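Local coordinates for protein MATE family efflux transporter (Vibrio cholerae, PDB 6IDP) that probably exports drugs across the bacterial membrane as a proton-dependent multidrug transporter of the MATE family, at residues 393-398 against 413-418; 268-272 against 349-353; 51-55 against 117-123. All blocks are in the same frame, centred on the assembly; numbering follows the deposited sequence.

Contact 1 of 3, residues 393-398 against 413-418; sequences FYLPCL and GALVGN
Cys397 and Gly413, with Tyr394 and Gly417 one turn further on, form the seam of an antiparallel helical hairpin, where the chain within 379-435 doubles back on itself and a GxxxG pattern, Gly413 to Gly417, faces the returning helix. The hairpin illustrates how glycines bring helices together: the local axes approach to 7.7 Å with their directions 153° apart. At the tight end, Cys397 CA lies 4.5 Å from Gly413 CA, and Cys397 CB presses on Gly413 O at 3.2 Å. The return contact is a CA-H...O interaction, Gly413 CA to Cys397 O at 3.4 Å, so main-chain atoms of Gly413 meet both the CB and the carbonyl of Cys397; a bound monoolein also touches Gly413. One turn along, Tyr394 CA lies 4.4 Å from Gly417 CA. Beside the seam, Ala414 CB touches both Leu398 CD2 and Tyr394 CE1, while Leu398 CD1 lies over one face of the tyrosine ring. Toward the margin the packing is looser: Cys397 SG meets Val416 CG1 at 3.9 Å, and Phe393 sends its ring away along the hairpin to Ile420, Ala421 and Ala424. On the polar flank, Tyr394 has its ring anti to the backbone N (chi1 -166°), which lays it alongside the Asn418 amide, the planes only 6° apart. Arg389 joins this group, hydrogen-bonding Asn418 OD1 and making a cation-pi contact with Tyr394, while Ser359 OG bonds Asn418 ND2. A water also bridges here: it accepts from Asn418 ND2 at 2.9 Å and makes a weak link to Tyr394 OH at 3.5 Å.

Contact 2 of 3, residues 268-272 against 349-353; sequences AWALG and LNLHL
Ala268 and Leu349 mark the nearest backbone approach of two helices whose local directions differ by 36°, with axes 9.4 Å apart at their closest and the two CA atoms separated by 5.1 Å. Further along, Gly272 presents bare backbone to 349-353, and Leu349 and His352 pack against it. Leu349, with CG anti to its backbone N (chi1 177°), reaches across so that CD1 lies 3.7 Å from Gly272 N. Its other methyl, CD2, meets Leu271 CB at 4.0 Å, the two leucines crossing at about a right angle. One turn later the imidazole of His352 lies flat against the glycine: Gly272 CA sits over one ring face, 3.8 Å from its centroid, in a CH-pi contact. The same ring turns an edge toward the face of the Trp269 six-membered ring, an offset edge-to-face pair with planes 83° apart. Phe411, from helix 379-435, adds a second edge-to-face partner. His352 ND1 is buried here with no partner in the model. Ring faces and edges, with the leucine methyls, account for much of the contact, which implies that Gly272, Trp269 and Phe411 together probably do much to set how the imidazole is turned.

Contact 3 of 3, residues 51-55 against 117-123; sequences GFTMP and LGLLGAP
Phe52 packs against the turn that follows helix 113-119, and most contacts between the two segments run through its side chain. Its CB points at the other segment, and chi1 of -75°, with CG beside the backbone N, carries the ring on to Ala122. That residue covers one face, its CB 4.0 Å from the ring centroid and 25° off the normal, a CH-pi contact displaced toward the rim. At the edge and in the ring plane, CE1 points to the carbonyl of Leu120, with O at 3.5 Å. CZ, at the far end of the ring, lies 3.8 Å from CD of Pro123, which follows Ala122. Nearer the backbone, Phe52 CB is met by Leu117, which from the last turn of its helix brings CD2 up to 4.1 Å. Apart from the ring, Pro55 CG meets Leu120 CD1 at 3.6 Å, extending the apolar patch to helix 54-80.

Further out, Thr53, facing the opposite way, bonds through OG1 to Ala49 O and lies against Tyr133 and Trp137, while Leu117 also packs on Phe127 and Ile130 of helix 124-156. The turn beside Phe52 is fixed by its own backbone: Ala122 N donates to Leu117 O at 2.8 Å and Gly121 N to Gly118 O at 3.1 Å. With Gly121 at positive phi (65°) as the C-prime residue, this is the Schellman motif, a classic helix C-terminus, with Ala122, which follows Gly121 and closes the motif through its N-H, meeting the aromatic ring.

Contacts 1 and 2 are buried neighbours on the same side of the chain's centre, their own centres 16 Å apart, and they touch where Tyr394 OH packs 3.6 Å from Trp269 CH2. Both use glycine to admit a partner, but differently: contact 1 joins backbones of one hairpin and has a polar flank with one bridging water, whereas contact 2 joins two separate helices through a leucine and aromatic rings. Contact 3 lies at the surface, about 13 Å from contact 2 and 18 Å from contact 1 between nearest atoms. There, helix ends and turns replace helix flanks, and glycine serves the turn's conformation instead of close approach.

Contact 1 of 3, residues 393-398 against 413-418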
loop_
_atom_site.group_PDB
_atom_site.type_symbol
_atom_site.label_atom_id
_atom_site.label_comp_id
_atom_site.label_asym_id
_atom_site.label_seq_id
_atom_site.Cartn_x
_atom_site.Cartn_y
_atom_site.Cartn_z
ATOM N N PHE A 393 -17.181 -2.055 11.803
ATOM C CA PHE A 393 -17.945 -1.112 10.992
ATOM C C PHE A 393 -18.257 -1.612 9.579
ATOM O O PHE A 393 -19.423 -1.765 9.218
ATOM C CB PHE A 393 -17.193 0.219 10.912
ATOM C CG PHE A 393 -16.849 0.795 12.252
ATOM C CD1 PHE A 393 -17.768 0.765 13.287
ATOM C CD2 PHE A 393 -15.601 1.350 12.482
ATOM C CE1 PHE A 393 -17.454 1.289 14.526
ATOM C CE2 PHE A 393 -15.278 1.874 13.721
ATOM C CZ PHE A 393 -16.206 1.844 14.743
ATOM N N TYR A 394 -17.217 -1.857 8.787
ATOM C CA TYR A 394 -17.384 -2.164 7.368
ATOM C C TYR A 394 -18.144 -3.465 7.114
ATOM O O TYR A 394 -19.210 -3.456 6.499
ATOM C CB TYR A 394 -16.019 -2.228 6.680
ATOM C CG TYR A 394 -16.078 -2.212 5.169
ATOM C CD1 TYR A 394 -16.678 -1.161 4.491
ATOM C CD2 TYR A 394 -15.515 -3.238 4.422
ATOM C CE1 TYR A 394 -16.729 -1.137 3.111
ATOM C CE2 TYR A 394 -15.559 -3.223 3.037
ATOM C CZ TYR A 394 -16.169 -2.169 2.390
ATOM O OH TYR A 394 -16.221 -2.138 1.017
ATOM N N LEU A 395 -17.588 -4.578 7.578
ATOM C CA LEU A 395 -18.189 -5.887 7.338
ATOM C C LEU A 395 -19.582 -6.051 7.969
ATOM O O LEU A 395 -20.467 -6.612 7.327
ATOM C CB LEU A 395 -17.258 -7.003 7.824
ATOM C CG LEU A 395 -16.020 -7.268 6.962
ATOM C CD1 LEU A 395 -15.183 -8.401 7.545
ATOM C CD2 LEU A 395 -16.412 -7.576 5.523
ATOM N N PRO A 396 -19.786 -5.577 9.217
ATOM C CA PRO A 396 -21.159 -5.698 9.726
ATOM C C PRO A 396 -22.172 -4.888 8.918
ATOM O O PRO A 396 -23.295 -5.349 8.728
ATOM C CB PRO A 396 -21.052 -5.156 11.156
ATOM C CG PRO A 396 -19.641 -5.367 11.532
ATOM C CD PRO A 396 -18.859 -5.132 10.273
ATOM N N CYS A 397 -21.782 -3.706 8.448
ATOM C CA CYS A 397 -22.692 -2.878 7.662
ATOM C C CYS A 397 -22.955 -3.489 6.286
ATOM O O CYS A 397 -24.070 -3.413 5.774
ATOM C CB CYS A 397 -22.144 -1.454 7.518
ATOM S SG CYS A 397 -22.384 -0.410 8.984
ATOM N N LEU A 398 -21.929 -4.099 5.697
ATOM C CA LEU A 398 -22.092 -4.820 4.439
ATOM C C LEU A 398 -23.083 -5.966 4.584
ATOM O O LEU A 398 -23.944 -6.163 3.727
ATOM C CB LEU A 398 -20.755 -5.370 3.942
ATOM C CG LEU A 398 -19.722 -4.366 3.434
ATOM C CD1 LEU A 398 -18.574 -5.101 2.760
ATOM C CD2 LEU A 398 -20.364 -3.369 2.488
ATOM N N GLY A 413 -24.444 -0.131 2.840
ATOM C CA GLY A 413 -23.649 -0.573 3.971
ATOM C C GLY A 413 -22.216 -0.083 3.889
ATOM O O GLY A 413 -21.651 0.366 4.886
ATOM N N ALA A 414 -21.628 -0.163 2.698
ATOM C CA ALA A 414 -20.262 0.303 2.485
ATOM C C ALA A 414 -20.167 1.803 2.737
ATOM O O ALA A 414 -19.183 2.290 3.290
ATOM C CB ALA A 414 -19.797 -0.032 1.076
ATOM N N LEU A 415 -21.202 2.526 2.324
ATOM C CA LEU A 415 -21.288 3.962 2.556
ATOM C C LEU A 415 -21.318 4.279 4.049
ATOM O O LEU A 415 -20.533 5.092 4.536
ATOM C CB LEU A 415 -22.529 4.535 1.869
ATOM C CG LEU A 415 -23.007 5.919 2.312
ATOM C CD1 LEU A 415 -21.976 6.979 1.995
ATOM C CD2 LEU A 415 -24.335 6.250 1.654
ATOM N N VAL A 416 -22.231 3.632 4.767
ATOM C CA VAL A 416 -22.377 3.860 6.199
ATOM C C VAL A 416 -21.119 3.435 6.948
ATOM O O VAL A 416 -20.624 4.162 7.809
ATOM C CB VAL A 416 -23.592 3.106 6.768
ATOM C CG1 VAL A 416 -23.644 3.239 8.285
ATOM C CG2 VAL A 416 -24.873 3.626 6.138
ATOM N N GLY A 417 -20.600 2.261 6.601
ATOM C CA GLY A 417 -19.414 1.725 7.241
ATOM C C GLY A 417 -18.205 2.630 7.107
ATOM O O GLY A 417 -17.489 2.864 8.081
ATOM N N ASN A 418 -17.978 3.144 5.901
ATOM C CA ASN A 418 -16.838 4.014 5.649
ATOM C C ASN A 418 -16.918 5.317 6.437
ATOM O O ASN A 418 -15.922 5.777 6.994
ATOM C CB ASN A 418 -16.717 4.321 4.156
ATOM C CG ASN A 418 -16.177 3.147 3.363
ATOM O OD1 ASN A 418 -15.587 2.225 3.924
ATOM N ND2 ASN A 418 -16.370 3.180 2.049
HETATM O O HOH W 1 -15.387 1.144 0.289
#

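Contact 2 of 3, residues 268-272 against 349-353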
loop_
_atom_site.group_PDB
_atom_site.type_symbol
_atom_site.label_atom_id
_atom_site.label_comp_id
_atom_site.label_asym_id
_atom_site.label_seq_id
_atom_site.Cartn_x
_atom_site.Cartn_y
_atom_site.Cartn_z
ATOM N N ALA A 268 -19.206 -6.578 -11.107
ATOM C CA ALA A 268 -19.433 -5.157 -10.891
ATOM C C ALA A 268 -18.644 -4.659 -9.685
ATOM O O ALA A 268 -18.128 -3.541 -9.688
ATOM C CB ALA A 268 -20.913 -4.875 -10.710
ATOM N N TRP A 269 -18.552 -5.494 -8.657
ATOM C CA TRP A 269 -17.820 -5.134 -7.450
ATOM C C TRP A 269 -16.324 -5.030 -7.727
ATOM O O TRP A 269 -15.639 -4.172 -7.169
ATOM C CB TRP A 269 -18.080 -6.152 -6.341
ATOM C CG TRP A 269 -17.381 -5.819 -5.060
ATOM C CD1 TRP A 269 -16.173 -6.298 -4.635
ATOM C CD2 TRP A 269 -17.846 -4.935 -4.035
ATOM N NE1 TRP A 269 -15.859 -5.766 -3.408
ATOM C CE2 TRP A 269 -16.869 -4.926 -3.018
ATOM C CE3 TRP A 269 -18.991 -4.149 -3.877
ATOM C CZ2 TRP A 269 -17.005 -4.159 -1.859
ATOM C CZ3 TRP A 269 -19.122 -3.391 -2.728
ATOM C CH2 TRP A 269 -18.136 -3.401 -1.735
ATOM N N ALA A 270 -15.821 -5.908 -8.590
ATOM C CA ALA A 270 -14.413 -5.874 -8.961
ATOM C C ALA A 270 -14.078 -4.555 -9.650
ATOM O O ALA A 270 -13.082 -3.913 -9.322
ATOM C CB ALA A 270 -14.064 -7.055 -9.858
ATOM N N LEU A 271 -14.920 -4.147 -10.595
ATOM C CA LEU A 271 -14.732 -2.871 -11.274
ATOM C C LEU A 271 -14.914 -1.703 -10.303
ATOM O O LEU A 271 -14.180 -0.716 -10.366
ATOM C CB LEU A 271 -15.697 -2.743 -12.454
ATOM C CG LEU A 271 -15.425 -3.693 -13.627
ATOM C CD1 LEU A 271 -16.575 -3.679 -14.621
ATOM C CD2 LEU A 271 -14.116 -3.337 -14.316
ATOM N N GLY A 272 -15.887 -1.825 -9.403
ATOM C CA GLY A 272 -16.150 -0.797 -8.413
ATOM C C GLY A 272 -14.996 -0.591 -7.445
ATOM O O GLY A 272 -14.672 0.544 -7.084
ATOM N N LEU A 349 -22.892 -1.582 -11.536
ATOM C CA LEU A 349 -21.751 -0.693 -11.350
ATOM C C LEU A 349 -22.199 0.767 -11.299
ATOM O O LEU A 349 -21.665 1.560 -10.524
ATOM C CB LEU A 349 -20.723 -0.902 -12.466
ATOM C CG LEU A 349 -19.494 0.008 -12.467
ATOM C CD1 LEU A 349 -18.707 -0.117 -11.163
ATOM C CD2 LEU A 349 -18.611 -0.301 -13.668
ATOM N N ASN A 350 -23.183 1.113 -12.127
ATOM C CA ASN A 350 -23.782 2.448 -12.120
ATOM C C ASN A 350 -24.281 2.812 -10.722
ATOM O O ASN A 350 -24.114 3.944 -10.262
ATOM C CB ASN A 350 -24.932 2.517 -13.131
ATOM C CG ASN A 350 -25.357 3.940 -13.457
ATOM O OD1 ASN A 350 -25.065 4.883 -12.718
ATOM N ND2 ASN A 350 -26.064 4.098 -14.572
ATOM N N LEU A 351 -24.882 1.837 -10.045
ATOM C CA LEU A 351 -25.373 2.035 -8.688
ATOM C C LEU A 351 -24.226 2.243 -7.703
ATOM O O LEU A 351 -24.308 3.083 -6.811
ATOM C CB LEU A 351 -26.225 0.844 -8.250
ATOM C CG LEU A 351 -26.968 1.034 -6.929
ATOM C CD1 LEU A 351 -27.918 2.217 -7.024
ATOM C CD2 LEU A 351 -27.717 -0.227 -6.552
ATOM N N HIS A 352 -23.159 1.468 -7.869
ATOM C CA HIS A 352 -21.999 1.577 -6.996
ATOM C C HIS A 352 -21.396 2.976 -7.063
ATOM O O HIS A 352 -21.015 3.551 -6.046
ATOM C CB HIS A 352 -20.948 0.530 -7.372
ATOM C CG HIS A 352 -19.649 0.685 -6.643
ATOM N ND1 HIS A 352 -19.352 -0.017 -5.497
ATOM C CD2 HIS A 352 -18.571 1.464 -6.903
ATOM C CE1 HIS A 352 -18.143 0.324 -5.078
ATOM N NE2 HIS A 352 -17.650 1.216 -5.911
ATOM N N LEU A 353 -21.332 3.522 -8.273
ATOM C CA LEU A 353 -20.654 4.789 -8.521
ATOM C C LEU A 353 -21.395 6.014 -7.981
ATOM O O LEU A 353 -20.817 7.098 -7.906
ATOM C CB LEU A 353 -20.413 4.962 -10.022
ATOM C CG LEU A 353 -19.431 3.973 -10.649
ATOM C CD1 LEU A 353 -19.222 4.288 -12.123
ATOM C CD2 LEU A 353 -18.108 3.993 -9.894
#

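Contact 3 of 3, residues 51-55 against 117-123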
loop_
_atom_site.group_PDB
_atom_site.type_symbol
_atom_site.label_atom_id
_atom_site.label_comp_id
_atom_site.label_asym_id
_atom_site.label_seq_id
_atom_site.Cartn_x
_atom_site.Cartn_y
_atom_site.Cartn_z
ATOM N N GLY A 51 -2.389 -16.459 -11.098
ATOM C CA GLY A 51 -3.445 -16.243 -10.126
ATOM C C GLY A 51 -3.144 -16.834 -8.762
ATOM O O GLY A 51 -3.488 -16.251 -7.735
ATOM N N PHE A 52 -2.499 -17.996 -8.751
ATOM C CA PHE A 52 -2.113 -18.643 -7.499
ATOM C C PHE A 52 -0.866 -18.001 -6.891
ATOM O O PHE A 52 -0.426 -18.393 -5.811
ATOM C CB PHE A 52 -1.870 -20.140 -7.717
ATOM C CG PHE A 52 -3.129 -20.946 -7.883
ATOM C CD1 PHE A 52 -3.816 -21.421 -6.777
ATOM C CD2 PHE A 52 -3.618 -21.243 -9.146
ATOM C CE1 PHE A 52 -4.972 -22.167 -6.929
ATOM C CE2 PHE A 52 -4.772 -21.988 -9.305
ATOM C CZ PHE A 52 -5.448 -22.452 -8.195
ATOM N N THR A 53 -0.295 -17.023 -7.586
ATOM C CA THR A 53 0.895 -16.333 -7.100
ATOM C C THR A 53 0.507 -15.031 -6.395
ATOM O O THR A 53 1.272 -14.488 -5.600
ATOM C CB THR A 53 1.888 -16.039 -8.250
ATOM O OG1 THR A 53 2.013 -17.199 -9.085
ATOM C CG2 THR A 53 3.260 -15.668 -7.705
ATOM N N MET A 54 -0.694 -14.542 -6.688
ATOM C CA MET A 54 -1.210 -13.329 -6.055
ATOM C C MET A 54 -1.273 -13.398 -4.517
ATOM O O MET A 54 -0.863 -12.447 -3.852
ATOM C CB MET A 54 -2.595 -12.990 -6.618
ATOM C CG MET A 54 -2.578 -12.523 -8.068
ATOM S SD MET A 54 -1.379 -11.205 -8.357
ATOM C CE MET A 54 -1.787 -10.731 -10.036
ATOM N N PRO A 55 -1.778 -14.509 -3.941
ATOM C CA PRO A 55 -1.830 -14.531 -2.472
ATOM C C PRO A 55 -0.452 -14.543 -1.811
ATOM O O PRO A 55 -0.277 -13.907 -0.771
ATOM C CB PRO A 55 -2.585 -15.829 -2.167
ATOM C CG PRO A 55 -2.381 -16.678 -3.366
ATOM C CD PRO A 55 -2.380 -15.726 -4.518
ATOM N N LEU A 117 0.163 -24.585 -2.187
ATOM C CA LEU A 117 -0.686 -24.707 -3.367
ATOM C C LEU A 117 -1.861 -25.641 -3.083
ATOM O O LEU A 117 -2.997 -25.353 -3.456
ATOM C CB LEU A 117 0.123 -25.213 -4.566
ATOM C CG LEU A 117 1.066 -24.209 -5.235
ATOM C CD1 LEU A 117 2.130 -24.931 -6.049
ATOM C CD2 LEU A 117 0.294 -23.232 -6.111
ATOM N N GLY A 118 -1.578 -26.750 -2.405
ATOM C CA GLY A 118 -2.608 -27.696 -2.015
ATOM C C GLY A 118 -3.713 -27.082 -1.173
ATOM O O GLY A 118 -4.887 -27.399 -1.358
ATOM N N LEU A 119 -3.342 -26.196 -0.252
ATOM C CA LEU A 119 -4.315 -25.559 0.632
ATOM C C LEU A 119 -5.173 -24.549 -0.128
ATOM O O LEU A 119 -6.327 -24.308 0.229
ATOM C CB LEU A 119 -3.613 -24.873 1.808
ATOM C CG LEU A 119 -2.635 -25.717 2.633
ATOM C CD1 LEU A 119 -2.224 -24.983 3.904
ATOM C CD2 LEU A 119 -3.205 -27.097 2.955
ATOM N N LEU A 120 -4.603 -23.962 -1.176
ATOM C CA LEU A 120 -5.341 -23.047 -2.041
ATOM C C LEU A 120 -6.111 -23.809 -3.110
ATOM O O LEU A 120 -6.659 -23.213 -4.037
ATOM C CB LEU A 120 -4.394 -22.045 -2.699
ATOM C CG LEU A 120 -3.566 -21.181 -1.753
ATOM C CD1 LEU A 120 -2.808 -20.127 -2.540
ATOM C CD2 LEU A 120 -4.458 -20.543 -0.700
ATOM N N GLY A 121 -6.139 -25.131 -2.975
ATOM C CA GLY A 121 -6.849 -25.985 -3.909
ATOM C C GLY A 121 -6.271 -25.946 -5.308
ATOM O O GLY A 121 -6.991 -26.135 -6.288
ATOM N N ALA A 122 -4.970 -25.697 -5.407
ATOM C CA ALA A 122 -4.308 -25.660 -6.704
ATOM C C ALA A 122 -4.266 -27.048 -7.325
ATOM O O ALA A 122 -3.809 -28.003 -6.695
ATOM C CB ALA A 122 -2.902 -25.094 -6.578
ATOM N N PRO A 123 -4.753 -27.163 -8.567
ATOM C CA PRO A 123 -4.699 -28.420 -9.316
ATOM C C PRO A 123 -3.256 -28.829 -9.583
ATOM O O PRO A 123 -2.400 -27.956 -9.748
ATOM C CB PRO A 123 -5.434 -28.086 -10.616
ATOM C CG PRO A 123 -5.287 -26.608 -10.761
ATOM C CD PRO A 123 -5.339 -26.071 -9.362
#